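Local coordinates for BpsB (PgaB), Poly-beta-1,6-N-acetyl-D-glucosamine N-deacetylase (Bordetella bronchiseptica RB50, PDB 5BU6), which removes acetyl groups from the N-acetylglucosamine units of the biofilm polysaccharide poly-beta-1,6-N-acetyl-D-glucosamine as a metal-dependent family 4 carbohydrate esterase, at residues G10-V15 / N249-A254; R14-H19 / I78-D83. The protein carries 5 engineered substitutions. All blocks are in the same frame, centred on the assembly; numbering follows the deposited sequence.

How the contacts relate
Both contacts begin from the same N-terminal piece of chain. Contact 1 joins 10-15, the lead-in to strand 14-20 and its first two residues, to the late loop 249-254; contact 2 pairs the strand itself, over 14-19, with strand 77-83. Their centres lie 14 Å apart, and Arg14 and Val15 belong to both. Strand 14-20 sits between strands 77-83 and 261-266 in the parallel sheet. Along the chain, 249-254 comes before 261-266. The two places differ in depth: the centre of contact 1 is about 18 Å from the chain centre and partly buried, that of contact 2 about 9 Å and buried, running toward the nickel end of the sheet.

Contact 1: residues G10-V15 / N249-A254; sequences GLTFRV and NTPDVA
Asn249 lies across Phe13, and its side chain can be followed outward atom by atom. CB sits over the centre of the Phe13 ring, 3.7 Å from the centroid and 13° off the ring normal, a CH-pi contact. CG is placed anti to its own carbonyl carbon (chi1 -65°), which carries the amide along the ring toward CE2, the two planes only 22° apart. At the tip the branches part: ND2 passes 3.5 Å from Phe13 CE2, near Val15 CG2, and donates to Phe13 O at 3.2 Å from above the carbonyl plane, while OD1 accepts from the backbone N of Arg259. With both ends engaged, the amide's rotation is fixed. Phe13 O also takes the backbone N of Asn249 at 2.9 Å, so two donors from one residue grip it. The return bond, Phe13 N to Asn249 O, is longer at 3.2 Å. Together the backbone bonds make a single antiparallel bridge, which ties the approach to strand 14-20 to the loop leading into strand 261-266 of the deacetylase sheet. Asn249 O further receives a water that donates to Leu11 O as well. Beyond the bridge, Thr12 and Thr250 lie side by side with their CG2 methyls 4.0 Å apart. Leu11 CD1 meets Pro251 CG, also at 4.0 Å, the side chains crossing at about a right angle where Pro251 takes the second position of the type I turn from Thr250 to Val253.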
loop_
_atom_site.group_PDB
_atom_site.type_symbol
_atom_site.label_atom_id
_atom_site.label_comp_id
_atom_site.label_asym_id
_atom_site.label_seq_id
_atom_site.Cartn_x
_atom_site.Cartn_y
_atom_site.Cartn_z
ATOM N N GLY A 10 -14.592 -18.852 -6.958
ATOM C CA GLY A 10 -15.222 -17.543 -6.848
ATOM C C GLY A 10 -14.846 -16.763 -5.596
ATOM O O GLY A 10 -15.449 -15.727 -5.316
ATOM N N LEU A 11 -13.855 -17.253 -4.852
ATOM C CA LEU A 11 -13.420 -16.627 -3.595
ATOM C C LEU A 11 -11.911 -16.385 -3.475
ATOM O O LEU A 11 -11.487 -15.402 -2.876
ATOM C CB LEU A 11 -13.836 -17.482 -2.408
ATOM C CG LEU A 11 -15.344 -17.631 -2.205
ATOM C CD1 LEU A 11 -15.620 -18.748 -1.233
ATOM C CD2 LEU A 11 -15.932 -16.320 -1.716
ATOM N N THR A 12 -11.111 -17.314 -3.998
ATOM C CA THR A 12 -9.663 -17.246 -3.827
ATOM C C THR A 12 -9.091 -16.259 -4.826
ATOM O O THR A 12 -9.416 -16.311 -6.001
ATOM C CB THR A 12 -9.021 -18.635 -3.985
ATOM O OG1 THR A 12 -9.490 -19.484 -2.935
ATOM C CG2 THR A 12 -7.504 -18.563 -3.896
ATOM N N PHE A 13 -8.259 -15.334 -4.354
ATOM C CA PHE A 13 -7.687 -14.336 -5.255
ATOM C C PHE A 13 -6.196 -14.080 -5.003
ATOM O O PHE A 13 -5.665 -14.385 -3.922
ATOM C CB PHE A 13 -8.474 -13.028 -5.160
ATOM C CG PHE A 13 -8.422 -12.380 -3.805
ATOM C CD1 PHE A 13 -9.311 -12.759 -2.801
ATOM C CD2 PHE A 13 -7.491 -11.377 -3.531
ATOM C CE1 PHE A 13 -9.269 -12.165 -1.557
ATOM C CE2 PHE A 13 -7.447 -10.776 -2.274
ATOM C CZ PHE A 13 -8.343 -11.158 -1.294
ATOM N N ARG A 14 -5.523 -13.560 -6.022
ATOM C CA ARG A 14 -4.133 -13.135 -5.877
ATOM C C ARG A 14 -4.072 -11.605 -5.834
ATOM O O ARG A 14 -4.995 -10.934 -6.285
ATOM C CB ARG A 14 -3.279 -13.702 -7.021
ATOM C CG ARG A 14 -3.026 -15.213 -6.927
ATOM C CD ARG A 14 -1.875 -15.528 -5.989
ATOM N NE ARG A 14 -1.636 -16.965 -5.887
ATOM C CZ ARG A 14 -0.560 -17.520 -5.332
ATOM N NH1 ARG A 14 -0.460 -18.835 -5.291
ATOM N NH2 ARG A 14 0.411 -16.767 -4.821
ATOM N N VAL A 15 -3.012 -11.059 -5.238
ATOM C CA VAL A 15 -2.794 -9.606 -5.205
ATOM C C VAL A 15 -1.381 -9.348 -5.725
ATOM O O VAL A 15 -0.430 -10.044 -5.351
ATOM C CB VAL A 15 -2.951 -9.004 -3.802
ATOM C CG1 VAL A 15 -2.724 -7.491 -3.821
ATOM C CG2 VAL A 15 -4.339 -9.303 -3.232
ATOM N N ASN A 249 -4.897 -15.900 -1.523
ATOM C CA ASN A 249 -5.839 -15.519 -0.486
ATOM C C ASN A 249 -7.036 -16.433 -0.550
ATOM O O ASN A 249 -8.030 -16.129 -1.212
ATOM C CB ASN A 249 -6.268 -14.081 -0.640
ATOM C CG ASN A 249 -5.124 -13.135 -0.434
ATOM O OD1 ASN A 249 -4.703 -12.886 0.701
ATOM N ND2 ASN A 249 -4.583 -12.630 -1.526
ATOM N N THR A 250 -6.915 -17.557 0.136
ATOM C CA THR A 250 -7.969 -18.550 0.187
ATOM C C THR A 250 -9.024 -18.068 1.191
ATOM O O THR A 250 -8.786 -17.103 1.914
ATOM C CB THR A 250 -7.389 -19.930 0.561
ATOM O OG1 THR A 250 -6.683 -19.830 1.802
ATOM C CG2 THR A 250 -6.433 -20.417 -0.529
ATOM N N PRO A 251 -10.205 -18.712 1.219
ATOM C CA PRO A 251 -11.271 -18.226 2.105
ATOM C C PRO A 251 -10.920 -18.169 3.595
ATOM O O PRO A 251 -11.552 -17.404 4.311
ATOM C CB PRO A 251 -12.399 -19.246 1.873
ATOM C CG PRO A 251 -12.193 -19.708 0.489
ATOM C CD PRO A 251 -10.699 -19.753 0.297
ATOM N N ASP A 252 -9.957 -18.966 4.056
ATOM C CA ASP A 252 -9.575 -18.942 5.468
ATOM C C ASP A 252 -8.649 -17.767 5.837
ATOM O O ASP A 252 -8.407 -17.515 7.015
ATOM C CB ASP A 252 -8.906 -20.259 5.855
ATOM C CG ASP A 252 -7.653 -20.533 5.055
ATOM O OD1 ASP A 252 -7.663 -20.262 3.836
ATOM O OD2 ASP A 252 -6.660 -21.015 5.644
ATOM N N VAL A 253 -8.134 -17.054 4.837
ATOM C CA VAL A 253 -7.321 -15.866 5.091
ATOM C C VAL A 253 -8.210 -14.671 5.416
ATOM O O VAL A 253 -9.028 -14.272 4.587
ATOM C CB VAL A 253 -6.432 -15.486 3.877
ATOM C CG1 VAL A 253 -5.567 -14.248 4.200
ATOM C CG2 VAL A 253 -5.562 -16.671 3.456
ATOM N N ALA A 254 -8.054 -14.098 6.606
ATOM C CA ALA A 254 -8.814 -12.892 6.975
ATOM C C ALA A 254 -8.441 -11.722 6.092
ATOM O O ALA A 254 -7.284 -11.611 5.678
ATOM C CB ALA A 254 -8.580 -12.528 8.445
HETATM O O HOH W 1 -10.707 -15.759 -0.435
#

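Contact 2: residues R14-H19 / I78-D83; sequences RVLSMH and ILLTFD. Engineered in segment 14-19: Ser17 (natural residue Cys).
Ile78 pairs with Arg14 in the parallel sheet of the family 4 carbohydrate esterase domain, known in relatives as a distorted (beta/alpha) barrel; the strand directions are 19° apart. Its CD1 rises off the sheet, leaning forward, to meet Leu16 CB at 3.8 Å, with CG1 anti to the backbone N (chi1 -174°) and the chain nearly extended at chi2. Leu79 is paired with Val15 and bonds to the residues on either side of it: its N donates to Arg14 O, and its O accepts from Leu16 N at 2.8 Å, with an N-H...O angle of 168°. Its side chain runs beside that of Val15, on the face shared with Thr81 and Ser17. Leu80 turns to the other face, where CD2 touches Met18 CE. Thr81, which begins the TFDDG motif, repeats the pattern, its N bonding to Leu16 O and its O to Met18 N; its OG1 rests against the engineered Ser17, 3.2 Å from Ser17 CA. Phe82 lies beside Met18, whose bent chain brings CE back to CZ, while Met18 CB approaches CE2 obliquely at 3.5 Å. Asp83, probably the catalytic aspartate as in relatives, has its side chain about 4 Å from a nickel held by Asp84, His154 and His159. Here Met18 O is 4.5 Å from Asp83 N, and a water bridges instead, donating to Met18 O at 2.7 Å and to Asp83 O at 3.1 Å.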
loop_
_atom_site.group_PDB
_atom_site.type_symbol
_atom_site.label_atom_id
_atom_site.label_comp_id
_atom_site.label_asym_id
_atom_site.label_seq_id
_atom_site.Cartn_x
_atom_site.Cartn_y
_atom_site.Cartn_z
ATOM N N ARG A 14 -5.523 -13.560 -6.022
ATOM C CA ARG A 14 -4.133 -13.135 -5.877
ATOM C C ARG A 14 -4.072 -11.605 -5.834
ATOM O O ARG A 14 -4.995 -10.934 -6.285
ATOM C CB ARG A 14 -3.279 -13.702 -7.021
ATOM C CG ARG A 14 -3.026 -15.213 -6.927
ATOM C CD ARG A 14 -1.875 -15.528 -5.989
ATOM N NE ARG A 14 -1.636 -16.965 -5.887
ATOM C CZ ARG A 14 -0.560 -17.520 -5.332
ATOM N NH1 ARG A 14 -0.460 -18.835 -5.291
ATOM N NH2 ARG A 14 0.411 -16.767 -4.821
ATOM N N VAL A 15 -3.012 -11.059 -5.238
ATOM C CA VAL A 15 -2.794 -9.606 -5.205
ATOM C C VAL A 15 -1.381 -9.348 -5.725
ATOM O O VAL A 15 -0.430 -10.044 -5.351
ATOM C CB VAL A 15 -2.951 -9.004 -3.802
ATOM C CG1 VAL A 15 -2.724 -7.491 -3.821
ATOM C CG2 VAL A 15 -4.339 -9.303 -3.232
ATOM N N LEU A 16 -1.257 -8.352 -6.592
ATOM C CA LEU A 16 0.000 -8.050 -7.239
ATOM C C LEU A 16 0.338 -6.602 -6.950
ATOM O O LEU A 16 -0.364 -5.697 -7.385
ATOM C CB LEU A 16 -0.115 -8.331 -8.746
ATOM C CG LEU A 16 1.121 -8.402 -9.632
ATOM C CD1 LEU A 16 2.050 -9.534 -9.194
ATOM C CD2 LEU A 16 0.704 -8.548 -11.092
ATOM N N SER A 17 1.394 -6.382 -6.181
ATOM C CA SER A 17 1.797 -5.035 -5.815
ATOM C C SER A 17 2.902 -4.575 -6.783
ATOM O O SER A 17 3.901 -5.256 -6.951
ATOM C CB SER A 17 2.262 -5.021 -4.362
ATOM O OG SER A 17 2.708 -3.742 -3.948
ATOM N N MET A 18 2.691 -3.447 -7.452
ATOM C CA MET A 18 3.567 -3.024 -8.537
ATOM C C MET A 18 4.440 -1.858 -8.103
ATOM O O MET A 18 3.945 -0.875 -7.571
ATOM C CB MET A 18 2.758 -2.611 -9.762
ATOM C CG MET A 18 2.920 -3.505 -10.947
ATOM S SD MET A 18 1.929 -4.982 -10.748
ATOM C CE MET A 18 0.304 -4.269 -10.531
ATOM N N HIS A 19 5.733 -1.964 -8.368
ATOM C CA HIS A 19 6.692 -0.953 -7.922
ATOM C C HIS A 19 7.493 -0.477 -9.136
ATOM O O HIS A 19 8.042 -1.291 -9.876
ATOM C CB HIS A 19 7.596 -1.559 -6.834
ATOM C CG HIS A 19 8.625 -0.622 -6.279
ATOM N ND1 HIS A 19 8.323 0.361 -5.358
ATOM C CD2 HIS A 19 9.961 -0.540 -6.491
ATOM C CE1 HIS A 19 9.425 1.016 -5.038
ATOM N NE2 HIS A 19 10.433 0.490 -5.713
ATOM N N ILE A 78 -7.468 -11.239 -9.839
ATOM C CA ILE A 78 -6.270 -10.610 -9.300
ATOM C C ILE A 78 -6.544 -9.154 -8.926
ATOM O O ILE A 78 -7.280 -8.461 -9.611
ATOM C CB ILE A 78 -5.087 -10.713 -10.314
ATOM C CG1 ILE A 78 -3.796 -10.195 -9.693
ATOM C CG2 ILE A 78 -5.397 -10.003 -11.619
ATOM C CD1 ILE A 78 -2.550 -10.784 -10.334
ATOM N N LEU A 79 -5.972 -8.717 -7.804
ATOM C CA LEU A 79 -6.058 -7.340 -7.342
ATOM C C LEU A 79 -4.722 -6.652 -7.653
ATOM O O LEU A 79 -3.664 -7.131 -7.230
ATOM C CB LEU A 79 -6.347 -7.277 -5.843
ATOM C CG LEU A 79 -6.535 -5.884 -5.220
ATOM C CD1 LEU A 79 -7.822 -5.273 -5.753
ATOM C CD2 LEU A 79 -6.590 -6.006 -3.704
ATOM N N LEU A 80 -4.773 -5.551 -8.395
ATOM C CA LEU A 80 -3.561 -4.785 -8.710
ATOM C C LEU A 80 -3.462 -3.616 -7.741
ATOM O O LEU A 80 -4.468 -2.911 -7.508
ATOM C CB LEU A 80 -3.619 -4.256 -10.153
ATOM C CG LEU A 80 -3.913 -5.232 -11.281
ATOM C CD1 LEU A 80 -4.020 -4.459 -12.608
ATOM C CD2 LEU A 80 -2.827 -6.311 -11.349
ATOM N N THR A 81 -2.279 -3.412 -7.157
ATOM C CA THR A 81 -2.089 -2.315 -6.227
ATOM C C THR A 81 -0.825 -1.520 -6.594
ATOM O O THR A 81 0.164 -2.095 -7.068
ATOM C CB THR A 81 -1.995 -2.808 -4.763
ATOM O OG1 THR A 81 -0.746 -3.469 -4.547
ATOM C CG2 THR A 81 -3.152 -3.783 -4.443
ATOM N N PHE A 82 -0.922 -0.207 -6.421
ATOM C CA PHE A 82 0.138 0.755 -6.732
ATOM C C PHE A 82 0.319 1.691 -5.528
ATOM O O PHE A 82 -0.525 2.552 -5.292
ATOM C CB PHE A 82 -0.216 1.561 -7.986
ATOM C CG PHE A 82 -0.391 0.717 -9.212
ATOM C CD1 PHE A 82 -1.626 0.137 -9.501
ATOM C CD2 PHE A 82 0.679 0.482 -10.061
ATOM C CE1 PHE A 82 -1.791 -0.664 -10.622
ATOM C CE2 PHE A 82 0.532 -0.315 -11.192
ATOM C CZ PHE A 82 -0.717 -0.892 -11.474
ATOM N N ASP A 83 1.387 1.523 -4.754
ATOM C CA ASP A 83 1.542 2.341 -3.543
ATOM C C ASP A 83 2.576 3.456 -3.719
ATOM O O ASP A 83 3.363 3.423 -4.655
ATOM C CB ASP A 83 1.929 1.482 -2.335
ATOM C CG ASP A 83 1.681 -0.004 -2.552
ATOM O OD1 ASP A 83 0.540 -0.383 -2.893
ATOM O OD2 ASP A 83 2.637 -0.793 -2.363
HETATM O O HOH W 2 3.680 1.791 -7.241
#